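Local coordinates for protein AFP (PDB 2YJJ) that probably binds and stores ferric iron within a twelve-subunit, ferritin-like assembly of the Dps family, at residues G[17-22]-G[79-84]; G[27-32]-G[83-88]; G[111-116]-G[153-158]. All blocks are in the same frame, centred on the assembly; numbering follows the deposited sequence.

The three contacts lie along one helical bundle of the ferritin-like fold. Interactions 1 and 2, whose centres are about 13 Å apart, both use helix 15-45 and share Ile83 and Asp84. Together they lay the connection between helices 51-79 and 87-93 along that helix, and both also touch the second subunit. Interaction 3 follows later in the chain, joining helices 105-130 and 135-156 on the opposite side of the chain's centre. Its own centre is about 21 Å from that of interaction 2 and about 30 Å from that of interaction 1. The first two thus hold a connection at a subunit interface, whereas the third packs the second pair of long helices.

Interaction 1 of 3, residues G[17-22]-G[79-84]; sequences VAAAAA and LGLPID
Apolar packing carries the meeting of Ala18 and Ala21 with Leu79, and of Ala18, Ala19 and Ala22 with Leu81. Leu79 pushes CD1 onto the helix, where it touches Ala21 CB at 3.7 Å and also meets Val17 CG1. The second leucine lies across the next part of the surface: its CG rests 3.9 Å from Ala18 CB, and Leu81 CD1 comes to 3.8 Å from Ala22 CB. In Leu81, CG stands anti to the carbonyl carbon (chi1 -73°), which carries CD1 over the helix backbone.

Contacts with backbone atoms show why alanine suits this helix. The CA atoms of Ala18 and Leu79 are 5.0 Å apart, and Ala18 CB touches Leu79 O at 3.4 Å; the small methyl group of alanine suits so near an approach. Leu81 CD1 likewise lies 3.6 Å from Ala18 O, an oxygen that already accepts the helical hydrogen bond from Ala22 N.

Gly80, the first residue beyond helix 51-79, has positive phi (116°) and takes part in a Schellman motif, with two bonds back into the last turn; a beta carbon there would press against Leu79 O, so glycine fits.

In the fold, segment 17-22 lies near the start of helix 15-45, and the leucines belong to the exit from helix 51-79. Ser137 of helix 135-156 touches both Ala21 and Leu79, while Ile76 of helix 51-79 packs on Ala22.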
ATOM      1  N   VAL G  17     -37.765  -9.035  16.864  1.00 36.46           N
ATOM      2  CA  VAL G  17     -36.406  -9.324  16.427  1.00 34.78           C
ATOM      3  C   VAL G  17     -35.418  -8.352  17.123  1.00 31.99           C
ATOM      4  O   VAL G  17     -34.419  -8.795  17.665  1.00 31.35           O
ATOM      5  CB  VAL G  17     -36.312  -9.255  14.865  1.00 35.92           C
ATOM      6  CG1 VAL G  17     -34.912  -9.104  14.423  1.00 35.89           C
ATOM      7  CG2 VAL G  17     -37.015 -10.490  14.222  1.00 37.54           C
ATOM      8  N   ALA G  18     -35.718  -7.059  17.181  1.00 28.91           N
ATOM      9  CA  ALA G  18     -34.896  -6.161  18.016  1.00 27.97           C
ATOM     10  C   ALA G  18     -34.730  -6.697  19.434  1.00 26.65           C
ATOM     11  O   ALA G  18     -33.607  -6.738  19.966  1.00 26.51           O
ATOM     12  CB  ALA G  18     -35.466  -4.698  18.064  1.00 27.90           C
ATOM     13  N   ALA G  19     -35.846  -7.077  20.073  1.00 26.05           N
ATOM     14  CA  ALA G  19     -35.777  -7.468  21.466  1.00 25.17           C
ATOM     15  C   ALA G  19     -34.941  -8.770  21.652  1.00 24.36           C
ATOM     16  O   ALA G  19     -34.233  -8.904  22.639  1.00 22.24           O
ATOM     17  CB  ALA G  19     -37.210  -7.565  22.106  1.00 24.63           C
ATOM     18  N   ALA G  20     -35.032  -9.693  20.693  1.00 23.42           N
ATOM     19  CA  ALA G  20     -34.248 -10.923  20.738  1.00 25.77           C
ATOM     20  C   ALA G  20     -32.736 -10.645  20.642  1.00 24.61           C
ATOM     21  O   ALA G  20     -31.915 -11.169  21.435  1.00 24.21           O
ATOM     22  CB  ALA G  20     -34.720 -11.944  19.629  1.00 24.47           C
ATOM     23  N   ALA G  21     -32.383  -9.753  19.730  1.00 24.87           N
ATOM     24  CA  ALA G  21     -30.977  -9.331  19.578  1.00 26.09           C
ATOM     25  C   ALA G  21     -30.475  -8.749  20.882  1.00 25.33           C
ATOM     26  O   ALA G  21     -29.392  -9.094  21.344  1.00 25.48           O
ATOM     27  CB  ALA G  21     -30.847  -8.326  18.450  1.00 25.62           C
ATOM     28  N   ALA G  22     -31.265  -7.868  21.494  1.00 25.12           N
ATOM     29  CA  ALA G  22     -30.821  -7.188  22.679  1.00 24.56           C
ATOM     30  C   ALA G  22     -30.740  -8.245  23.794  1.00 25.51           C
ATOM     31  O   ALA G  22     -29.784  -8.248  24.600  1.00 24.08           O
ATOM     32  CB  ALA G  22     -31.831  -6.119  23.092  1.00 24.39           C
ATOM     33  N   LEU G  79     -31.076  -2.601  14.829  1.00 23.68           N
ATOM     34  CA  LEU G  79     -32.445  -3.163  14.904  1.00 24.40           C
ATOM     35  C   LEU G  79     -33.359  -2.250  15.698  1.00 24.58           C
ATOM     36  O   LEU G  79     -34.592  -2.409  15.701  1.00 25.82           O
ATOM     37  CB  LEU G  79     -32.433  -4.600  15.452  1.00 23.55           C
ATOM     38  CG  LEU G  79     -31.762  -5.624  14.498  1.00 26.42           C
ATOM     39  CD1 LEU G  79     -31.753  -7.001  15.117  1.00 24.96           C
ATOM     40  CD2 LEU G  79     -32.482  -5.687  13.149  1.00 31.57           C
ATOM     41  N   GLY G  80     -32.771  -1.292  16.388  1.00 25.04           N
ATOM     42  CA  GLY G  80     -33.518  -0.172  16.968  1.00 26.19           C
ATOM     43  C   GLY G  80     -33.541  -0.048  18.481  1.00 25.38           C
ATOM     44  O   GLY G  80     -34.266   0.748  19.026  1.00 25.18           O
ATOM     45  N   LEU G  81     -32.770  -0.824  19.201  1.00 24.96           N
ATOM     46  CA  LEU G  81     -32.835  -0.709  20.667  1.00 24.99           C
ATOM     47  C   LEU G  81     -31.475  -0.266  21.158  1.00 25.29           C
ATOM     48  O   LEU G  81     -30.489  -0.569  20.525  1.00 25.09           O
ATOM     49  CB  LEU G  81     -33.187  -2.051  21.304  1.00 24.47           C
ATOM     50  CG  LEU G  81     -34.602  -2.588  21.196  1.00 27.91           C
ATOM     51  CD1 LEU G  81     -34.684  -3.914  21.857  1.00 31.12           C
ATOM     52  CD2 LEU G  81     -35.625  -1.624  21.824  1.00 29.00           C
ATOM     53  N   PRO G  82     -31.423   0.485  22.263  1.00 25.45           N
ATOM     54  CA  PRO G  82     -30.110   0.959  22.715  1.00 26.06           C
ATOM     55  C   PRO G  82     -29.294  -0.147  23.433  1.00 26.84           C
ATOM     56  O   PRO G  82     -29.799  -1.223  23.701  1.00 26.99           O
ATOM     57  CB  PRO G  82     -30.451   2.081  23.694  1.00 24.34           C
ATOM     58  CG  PRO G  82     -31.801   1.679  24.240  1.00 26.79           C
ATOM     59  CD  PRO G  82     -32.529   1.100  23.022  1.00 26.43           C
ATOM     60  N   ILE G  83     -28.047   0.139  23.751  1.00 26.40           N
ATOM     61  CA  ILE G  83     -27.221  -0.813  24.501  1.00 27.95           C
ATOM     62  C   ILE G  83     -26.606  -0.030  25.647  1.00 27.20           C
ATOM     63  O   ILE G  83     -26.064   1.057  25.395  1.00 27.75           O
ATOM     64  CB  ILE G  83     -26.053  -1.380  23.565  1.00 27.87           C
ATOM     65  CG1 ILE G  83     -25.060  -2.150  24.393  1.00 30.86           C
ATOM     66  CG2 ILE G  83     -25.287  -0.223  22.822  1.00 26.39           C
ATOM     67  CD1 ILE G  83     -25.299  -3.639  24.443  1.00 30.79           C
ATOM     68  N   ASP G  84     -26.663  -0.519  26.888  1.00 25.46           N
ATOM     69  CA  ASP G  84     -25.998   0.246  27.908  1.00 25.46           C
ATOM     70  C   ASP G  84     -24.634  -0.472  28.114  1.00 25.24           C
ATOM     71  O   ASP G  84     -24.571  -1.461  28.809  1.00 23.53           O
ATOM     72  CB  ASP G  84     -26.811   0.334  29.215  1.00 25.33           C
ATOM     73  CG  ASP G  84     -26.027   1.038  30.360  1.00 26.04           C
ATOM     74  OD1 ASP G  84     -24.920   1.609  30.151  1.00 26.92           O
ATOM     75  OD2 ASP G  84     -26.490   1.023  31.504  1.00 30.17           O
TER

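Interaction 2 of 3, residues G[27-32]-G[83-88]; sequences PVVHKM and IDSRVS
His30 NE2 donates to Asp84 O at 2.8 Å in a nearly straight bond, with an N-H...O angle of 167°. The oxygen lies close to the imidazole plane, while the donor is tilted 26° from the carbonyl plane. With CG anti to its carbonyl carbon (chi1 -71°), the ring stretches from the helix to the loop. Ser85 OG sits at the same ring's edge, 3.8 Å from His30 CD2; this hydroxyl is buried without a polar partner in the model.

Beside the ring, branched aliphatic side chains suit this buried apolar meeting: Ile83 and Val29 reach toward each other tip to tip, with Ile83 CD1 3.9 Å from Val29 CB. Removing the imidazole, as with an alanine here, would probably leave Asp84 O without this donor and open a gap beside Ser85.

Asp84 also organises the loop. Its OD1 takes the backbone N and NE of Arg86 from opposite faces of the carboxylate plane, while Arg86 NH2 makes a salt bridge to OD2 at 2.8 Å. The bond from Arg86 N forms an Asx turn leading into helix 87-93, the short helix characteristic of the Dps connection between the second and third long bundle helices.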
ATOM      1  N   PRO G  27     -25.185  -9.526  26.550  1.00 22.49           N
ATOM      2  CA  PRO G  27     -24.131 -10.143  27.311  1.00 21.65           C
ATOM      3  C   PRO G  27     -22.850 -10.309  26.501  1.00 22.60           C
ATOM      4  O   PRO G  27     -21.803 -10.360  27.120  1.00 18.61           O
ATOM      5  CB  PRO G  27     -24.656 -11.570  27.566  1.00 23.52           C
ATOM      6  CG  PRO G  27     -26.145 -11.435  27.545  1.00 24.06           C
ATOM      7  CD  PRO G  27     -26.441 -10.327  26.583  1.00 21.28           C
ATOM      8  N   VAL G  28     -22.970 -10.523  25.159  1.00 21.71           N
ATOM      9  CA  VAL G  28     -21.815 -10.662  24.258  1.00 19.76           C
ATOM     10  C   VAL G  28     -21.064  -9.350  24.261  1.00 21.41           C
ATOM     11  O   VAL G  28     -19.807  -9.350  24.418  1.00 21.04           O
ATOM     12  CB  VAL G  28     -22.185 -11.235  22.845  1.00 21.45           C
ATOM     13  CG1 VAL G  28     -20.996 -11.326  21.843  1.00 20.92           C
ATOM     14  CG2 VAL G  28     -22.892 -12.687  23.025  1.00 17.93           C
ATOM     15  N   VAL G  29     -21.780  -8.231  24.198  1.00 19.54           N
ATOM     16  CA  VAL G  29     -21.101  -6.953  24.077  1.00 18.17           C
ATOM     17  C   VAL G  29     -20.311  -6.697  25.390  1.00 18.83           C
ATOM     18  O   VAL G  29     -19.140  -6.312  25.348  1.00 19.07           O
ATOM     19  CB  VAL G  29     -22.097  -5.809  23.862  1.00 18.30           C
ATOM     20  CG1 VAL G  29     -21.393  -4.462  24.025  1.00 16.07           C
ATOM     21  CG2 VAL G  29     -22.767  -5.930  22.438  1.00 16.87           C
ATOM     22  N   HIS G  30     -20.940  -6.928  26.541  1.00 18.22           N
ATOM     23  CA  HIS G  30     -20.321  -6.676  27.831  1.00 19.92           C
ATOM     24  C   HIS G  30     -19.093  -7.544  28.051  1.00 21.04           C
ATOM     25  O   HIS G  30     -18.052  -7.045  28.515  1.00 20.36           O
ATOM     26  CB  HIS G  30     -21.287  -6.973  28.973  1.00 20.29           C
ATOM     27  CG  HIS G  30     -22.391  -5.942  29.061  1.00 23.37           C
ATOM     28  ND1 HIS G  30     -23.623  -6.212  29.594  1.00 24.72           N
ATOM     29  CD2 HIS G  30     -22.437  -4.651  28.639  1.00 22.87           C
ATOM     30  CE1 HIS G  30     -24.364  -5.114  29.573  1.00 26.27           C
ATOM     31  NE2 HIS G  30     -23.681  -4.162  28.963  1.00 26.85           N
ATOM     32  N   LYS G  31     -19.185  -8.825  27.698  1.00 20.24           N
ATOM     33  CA  LYS G  31     -18.030  -9.689  27.868  1.00 20.27           C
ATOM     34  C   LYS G  31     -16.930  -9.418  26.857  1.00 19.63           C
ATOM     35  O   LYS G  31     -15.745  -9.571  27.202  1.00 21.99           O
ATOM     36  CB  LYS G  31     -18.482 -11.153  27.809  1.00 21.17           C
ATOM     37  CG  LYS G  31     -19.301 -11.517  29.093  1.00 22.52           C
ATOM     38  CD  LYS G  31     -19.608 -12.981  29.114  1.00 24.67           C
ATOM     39  CE  LYS G  31     -19.923 -13.452  30.533  1.00 29.97           C
ATOM     40  NZ  LYS G  31     -21.278 -12.885  30.810  1.00 30.34           N
ATOM     41  N   MET G  32     -17.269  -9.077  25.621  1.00 18.16           N
ATOM     42  CA  MET G  32     -16.257  -8.757  24.625  1.00 21.06           C
ATOM     43  C   MET G  32     -15.557  -7.482  25.034  1.00 20.58           C
ATOM     44  O   MET G  32     -14.311  -7.427  25.007  1.00 20.59           O
ATOM     45  CB  MET G  32     -16.811  -8.693  23.186  1.00 19.44           C
ATOM     46  CG  MET G  32     -17.240 -10.108  22.691  1.00 25.11           C
ATOM     47  SD  MET G  32     -15.835 -11.324  22.585  1.00 32.66           S
ATOM     48  CE  MET G  32     -16.061 -12.273  23.961  1.00 30.58           C
ATOM     49  N   ILE G  83     -28.047   0.139  23.751  1.00 26.40           N
ATOM     50  CA  ILE G  83     -27.221  -0.813  24.501  1.00 27.95           C
ATOM     51  C   ILE G  83     -26.606  -0.030  25.647  1.00 27.20           C
ATOM     52  O   ILE G  83     -26.064   1.057  25.395  1.00 27.75           O
ATOM     53  CB  ILE G  83     -26.053  -1.380  23.565  1.00 27.87           C
ATOM     54  CG1 ILE G  83     -25.060  -2.150  24.393  1.00 30.86           C
ATOM     55  CG2 ILE G  83     -25.287  -0.223  22.822  1.00 26.39           C
ATOM     56  CD1 ILE G  83     -25.299  -3.639  24.443  1.00 30.79           C
ATOM     57  N   ASP G  84     -26.663  -0.519  26.888  1.00 25.46           N
ATOM     58  CA  ASP G  84     -25.998   0.246  27.908  1.00 25.46           C
ATOM     59  C   ASP G  84     -24.634  -0.472  28.114  1.00 25.24           C
ATOM     60  O   ASP G  84     -24.571  -1.461  28.809  1.00 23.53           O
ATOM     61  CB  ASP G  84     -26.811   0.334  29.215  1.00 25.33           C
ATOM     62  CG  ASP G  84     -26.027   1.038  30.360  1.00 26.04           C
ATOM     63  OD1 ASP G  84     -24.920   1.609  30.151  1.00 26.92           O
ATOM     64  OD2 ASP G  84     -26.490   1.023  31.504  1.00 30.17           O
ATOM     65  N   SER G  85     -23.550  -0.007  27.487  1.00 24.42           N
ATOM     66  CA  SER G  85     -22.231  -0.600  27.828  1.00 24.58           C
ATOM     67  C   SER G  85     -21.292   0.429  28.512  1.00 25.06           C
ATOM     68  O   SER G  85     -20.089   0.431  28.262  1.00 24.46           O
ATOM     69  CB  SER G  85     -21.542  -1.190  26.575  1.00 25.21           C
ATOM     70  OG  SER G  85     -20.351  -1.990  26.961  1.00 31.22           O
ATOM     71  N   ARG G  86     -21.821   1.313  29.342  1.00 22.56           N
ATOM     72  CA  ARG G  86     -20.974   2.253  30.053  1.00 23.72           C
ATOM     73  C   ARG G  86     -20.027   1.432  30.989  1.00 22.04           C
ATOM     74  O   ARG G  86     -20.344   0.304  31.315  1.00 21.21           O
ATOM     75  CB  ARG G  86     -21.849   3.170  30.909  1.00 22.95           C
ATOM     76  CG  ARG G  86     -22.737   4.185  30.173  1.00 24.77           C
ATOM     77  CD  ARG G  86     -23.599   4.914  31.205  1.00 22.88           C
ATOM     78  NE  ARG G  86     -24.542   3.936  31.788  1.00 28.08           N
ATOM     79  CZ  ARG G  86     -25.389   4.202  32.791  1.00 28.91           C
ATOM     80  NH1 ARG G  86     -25.424   5.396  33.375  1.00 30.52           N
ATOM     81  NH2 ARG G  86     -26.208   3.277  33.194  1.00 29.17           N
ATOM     82  N   VAL G  87     -18.920   2.006  31.430  1.00 21.46           N
ATOM     83  CA  VAL G  87     -17.950   1.263  32.309  1.00 21.19           C
ATOM     84  C   VAL G  87     -18.671   0.685  33.565  1.00 22.67           C
ATOM     85  O   VAL G  87     -18.425  -0.463  33.955  1.00 21.31           O
ATOM     86  CB  VAL G  87     -16.796   2.207  32.740  1.00 20.40           C
ATOM     87  CG1 VAL G  87     -15.989   1.624  33.960  1.00 21.32           C
ATOM     88  CG2 VAL G  87     -15.793   2.371  31.553  1.00 18.49           C
ATOM     89  N   SER G  88     -19.549   1.502  34.182  1.00 22.44           N
ATOM     90  CA  SER G  88     -20.234   1.103  35.440  1.00 25.61           C
ATOM     91  C   SER G  88     -21.104  -0.144  35.167  1.00 26.06           C
ATOM     92  O   SER G  88     -21.100  -1.093  35.932  1.00 25.73           O
ATOM     93  CB  SER G  88     -21.134   2.247  36.029  1.00 26.69           C
ATOM     94  OG  SER G  88     -21.882   2.916  34.998  1.00 28.73           O
TER

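Interaction 3 of 3, residues G[111-116]-G[153-158]; sequences AIVSDI and WFLLAH
Leu155 holds CG anti to the carbonyl carbon (chi1 -73°), while Val113 places CG1 anti to the backbone N (chi1 165°), and these choices direct their methyls into the seam between two helices. The seam belongs to the ferritin-like four-helix bundle. Helices 105-130 and 135-156 follow one another through a short connection and run antiparallel, so an early part of the first lies beside the last turns of the second. Val113 and Leu155 have the nearest CA atoms, 7.2 Å apart.

The packing is entirely aliphatic, as suits a buried face between helices. Leu155 CD1 packs against two isoleucines one helical turn apart, meeting Ile112 CG2 at 3.6 Å and Ile116 CD1 at 3.7 Å. Ile112 thus meets the leucine tip with its branch methyl, whereas Ile116 extends its longer arm to it. Val113 and Leu155 slide past each other in opposite directions, bringing Val113 CG2 to 3.7 Å from Leu155 CB. Short, branched valine suits the place beside the base of the leucine side chain. Ile112 and Ile116 also pack on Leu35 of helix 15-45, extending the apolar layer into the rest of the bundle.

The other side of segment 153-158 faces elsewhere: Trp153 meets Phe51 of the fourth subunit edge-to-face, linking this helix to the assembly. His158 is turned back on its own chain. Its ND1 donates to Leu155 O at 3.1 Å, and the His158 backbone N reaches the same oxygen from the same face of the carbonyl plane, so one acceptor holds both groups near the helix end. Leu156 completes the seam at its more exposed margin, its side chain crossing that of Val113 at about a right angle, with Leu156 CD1 3.5 Å from Val113 CG1.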
ATOM      1  N   ALA G 111      -5.949 -17.127  32.944  1.00 25.25           N
ATOM      2  CA  ALA G 111      -6.964 -16.127  33.288  1.00 25.11           C
ATOM      3  C   ALA G 111      -7.819 -15.722  32.057  1.00 23.28           C
ATOM      4  O   ALA G 111      -9.036 -15.586  32.143  1.00 25.04           O
ATOM      5  CB  ALA G 111      -6.327 -14.925  33.946  1.00 23.53           C
ATOM      6  N   ILE G 112      -7.177 -15.520  30.921  1.00 23.04           N
ATOM      7  CA  ILE G 112      -7.818 -15.016  29.719  1.00 23.14           C
ATOM      8  C   ILE G 112      -8.767 -16.077  29.135  1.00 23.77           C
ATOM      9  O   ILE G 112      -9.926 -15.778  28.763  1.00 24.96           O
ATOM     10  CB  ILE G 112      -6.769 -14.502  28.717  1.00 21.97           C
ATOM     11  CG1 ILE G 112      -6.199 -13.185  29.221  1.00 22.08           C
ATOM     12  CG2 ILE G 112      -7.389 -14.220  27.410  1.00 22.35           C
ATOM     13  CD1 ILE G 112      -7.180 -11.972  29.136  1.00 21.61           C
ATOM     14  N   VAL G 113      -8.327 -17.326  29.184  1.00 24.41           N
ATOM     15  CA  VAL G 113      -9.099 -18.441  28.724  1.00 24.63           C
ATOM     16  C   VAL G 113     -10.329 -18.604  29.604  1.00 26.58           C
ATOM     17  O   VAL G 113     -11.416 -18.952  29.121  1.00 26.25           O
ATOM     18  CB  VAL G 113      -8.216 -19.738  28.656  1.00 25.65           C
ATOM     19  CG1 VAL G 113      -9.083 -21.035  28.523  1.00 25.95           C
ATOM     20  CG2 VAL G 113      -7.192 -19.604  27.482  1.00 23.34           C
ATOM     21  N   SER G 114     -10.182 -18.358  30.906  1.00 27.27           N
ATOM     22  CA  SER G 114     -11.341 -18.475  31.796  1.00 28.05           C
ATOM     23  C   SER G 114     -12.357 -17.373  31.412  1.00 27.31           C
ATOM     24  O   SER G 114     -13.555 -17.651  31.344  1.00 27.16           O
ATOM     25  CB  SER G 114     -10.893 -18.383  33.277  1.00 29.45           C
ATOM     26  OG  SER G 114     -11.968 -18.075  34.151  1.00 33.28           O
ATOM     27  N   ASP G 115     -11.898 -16.152  31.111  1.00 26.02           N
ATOM     28  CA  ASP G 115     -12.833 -15.063  30.676  1.00 26.67           C
ATOM     29  C   ASP G 115     -13.464 -15.443  29.300  1.00 26.43           C
ATOM     30  O   ASP G 115     -14.666 -15.207  29.046  1.00 27.01           O
ATOM     31  CB  ASP G 115     -12.150 -13.684  30.578  1.00 25.51           C
ATOM     32  CG  ASP G 115     -11.549 -13.101  31.983  1.00 32.22           C
ATOM     33  OD1 ASP G 115     -11.386 -13.796  33.112  1.00 31.04           O
ATOM     34  OD2 ASP G 115     -11.077 -11.885  31.874  1.00 31.20           O
ATOM     35  N   ILE G 116     -12.685 -16.065  28.425  1.00 25.20           N
ATOM     36  CA  ILE G 116     -13.194 -16.465  27.104  1.00 24.07           C
ATOM     37  C   ILE G 116     -14.223 -17.599  27.275  1.00 26.34           C
ATOM     38  O   ILE G 116     -15.250 -17.659  26.555  1.00 23.88           O
ATOM     39  CB  ILE G 116     -12.012 -16.909  26.177  1.00 24.15           C
ATOM     40  CG1 ILE G 116     -11.328 -15.683  25.519  1.00 22.46           C
ATOM     41  CG2 ILE G 116     -12.447 -17.918  25.097  1.00 24.87           C
ATOM     42  CD1 ILE G 116     -10.026 -16.070  24.868  1.00 25.26           C
ATOM     43  N   TRP G 153      -7.928 -21.519  21.313  1.00 26.37           N
ATOM     44  CA  TRP G 153      -6.974 -22.565  20.961  1.00 27.33           C
ATOM     45  C   TRP G 153      -5.535 -22.025  20.965  1.00 27.36           C
ATOM     46  O   TRP G 153      -4.639 -22.634  21.536  1.00 27.73           O
ATOM     47  CB  TRP G 153      -7.358 -23.214  19.636  1.00 26.95           C
ATOM     48  CG  TRP G 153      -6.242 -23.909  18.885  1.00 30.18           C
ATOM     49  CD1 TRP G 153      -5.440 -24.911  19.356  1.00 32.24           C
ATOM     50  CD2 TRP G 153      -5.840 -23.697  17.501  1.00 32.85           C
ATOM     51  NE1 TRP G 153      -4.545 -25.290  18.384  1.00 32.59           N
ATOM     52  CE2 TRP G 153      -4.746 -24.569  17.246  1.00 29.80           C
ATOM     53  CE3 TRP G 153      -6.277 -22.837  16.469  1.00 34.21           C
ATOM     54  CZ2 TRP G 153      -4.083 -24.645  15.967  1.00 34.78           C
ATOM     55  CZ3 TRP G 153      -5.609 -22.895  15.185  1.00 34.91           C
ATOM     56  CH2 TRP G 153      -4.534 -23.796  14.957  1.00 34.56           C
ATOM     57  N   PHE G 154      -5.323 -20.881  20.325  1.00 26.40           N
ATOM     58  CA  PHE G 154      -3.999 -20.288  20.276  1.00 27.92           C
ATOM     59  C   PHE G 154      -3.445 -20.143  21.706  1.00 28.32           C
ATOM     60  O   PHE G 154      -2.266 -20.425  21.961  1.00 27.56           O
ATOM     61  CB  PHE G 154      -4.062 -18.879  19.641  1.00 27.27           C
ATOM     62  CG  PHE G 154      -4.119 -18.879  18.138  1.00 32.27           C
ATOM     63  CD1 PHE G 154      -4.218 -20.091  17.401  1.00 35.41           C
ATOM     64  CD2 PHE G 154      -4.050 -17.678  17.434  1.00 38.69           C
ATOM     65  CE1 PHE G 154      -4.229 -20.112  16.006  1.00 34.96           C
ATOM     66  CE2 PHE G 154      -4.077 -17.688  16.011  1.00 41.47           C
ATOM     67  CZ  PHE G 154      -4.176 -18.916  15.320  1.00 41.24           C
ATOM     68  N   LEU G 155      -4.293 -19.665  22.628  1.00 26.52           N
ATOM     69  CA  LEU G 155      -3.810 -19.406  23.996  1.00 26.77           C
ATOM     70  C   LEU G 155      -3.538 -20.784  24.645  1.00 26.77           C
ATOM     71  O   LEU G 155      -2.391 -21.100  25.045  1.00 27.49           O
ATOM     72  CB  LEU G 155      -4.879 -18.590  24.771  1.00 24.42           C
ATOM     73  CG  LEU G 155      -4.998 -17.126  24.342  1.00 26.73           C
ATOM     74  CD1 LEU G 155      -6.351 -16.456  24.759  1.00 23.06           C
ATOM     75  CD2 LEU G 155      -3.780 -16.355  24.978  1.00 28.46           C
ATOM     76  N   LEU G 156      -4.551 -21.635  24.643  1.00 26.02           N
ATOM     77  CA  LEU G 156      -4.526 -22.882  25.376  1.00 27.83           C
ATOM     78  C   LEU G 156      -3.495 -23.878  24.888  1.00 27.81           C
ATOM     79  O   LEU G 156      -2.939 -24.688  25.688  1.00 28.82           O
ATOM     80  CB  LEU G 156      -5.921 -23.497  25.283  1.00 30.36           C
ATOM     81  CG  LEU G 156      -6.449 -24.389  26.388  1.00 35.37           C
ATOM     82  CD1 LEU G 156      -6.724 -23.507  27.613  1.00 38.00           C
ATOM     83  CD2 LEU G 156      -7.770 -25.001  25.963  1.00 36.97           C
ATOM     84  N   ALA G 157      -3.193 -23.857  23.586  1.00 27.25           N
ATOM     85  CA  ALA G 157      -2.214 -24.791  22.997  1.00 26.55           C
ATOM     86  C   ALA G 157      -0.885 -24.668  23.696  1.00 27.95           C
ATOM     87  O   ALA G 157      -0.133 -25.633  23.724  1.00 29.29           O
ATOM     88  CB  ALA G 157      -2.031 -24.530  21.471  1.00 27.59           C
ATOM     89  N   HIS G 158      -0.594 -23.483  24.221  1.00 26.97           N
ATOM     90  CA  HIS G 158       0.662 -23.202  24.871  1.00 29.78           C
ATOM     91  C   HIS G 158       0.864 -23.997  26.142  1.00 32.31           C
ATOM     92  O   HIS G 158       2.038 -24.186  26.548  1.00 33.13           O
ATOM     93  CB  HIS G 158       0.857 -21.738  25.246  1.00 25.92           C
ATOM     94  CG  HIS G 158       1.113 -20.832  24.083  1.00 27.79           C
ATOM     95  ND1 HIS G 158       0.091 -20.335  23.302  1.00 23.17           N
ATOM     96  CD2 HIS G 158       2.268 -20.314  23.573  1.00 26.14           C
ATOM     97  CE1 HIS G 158       0.595 -19.530  22.373  1.00 26.32           C
ATOM     98  NE2 HIS G 158       1.911 -19.504  22.509  1.00 28.09           N
TER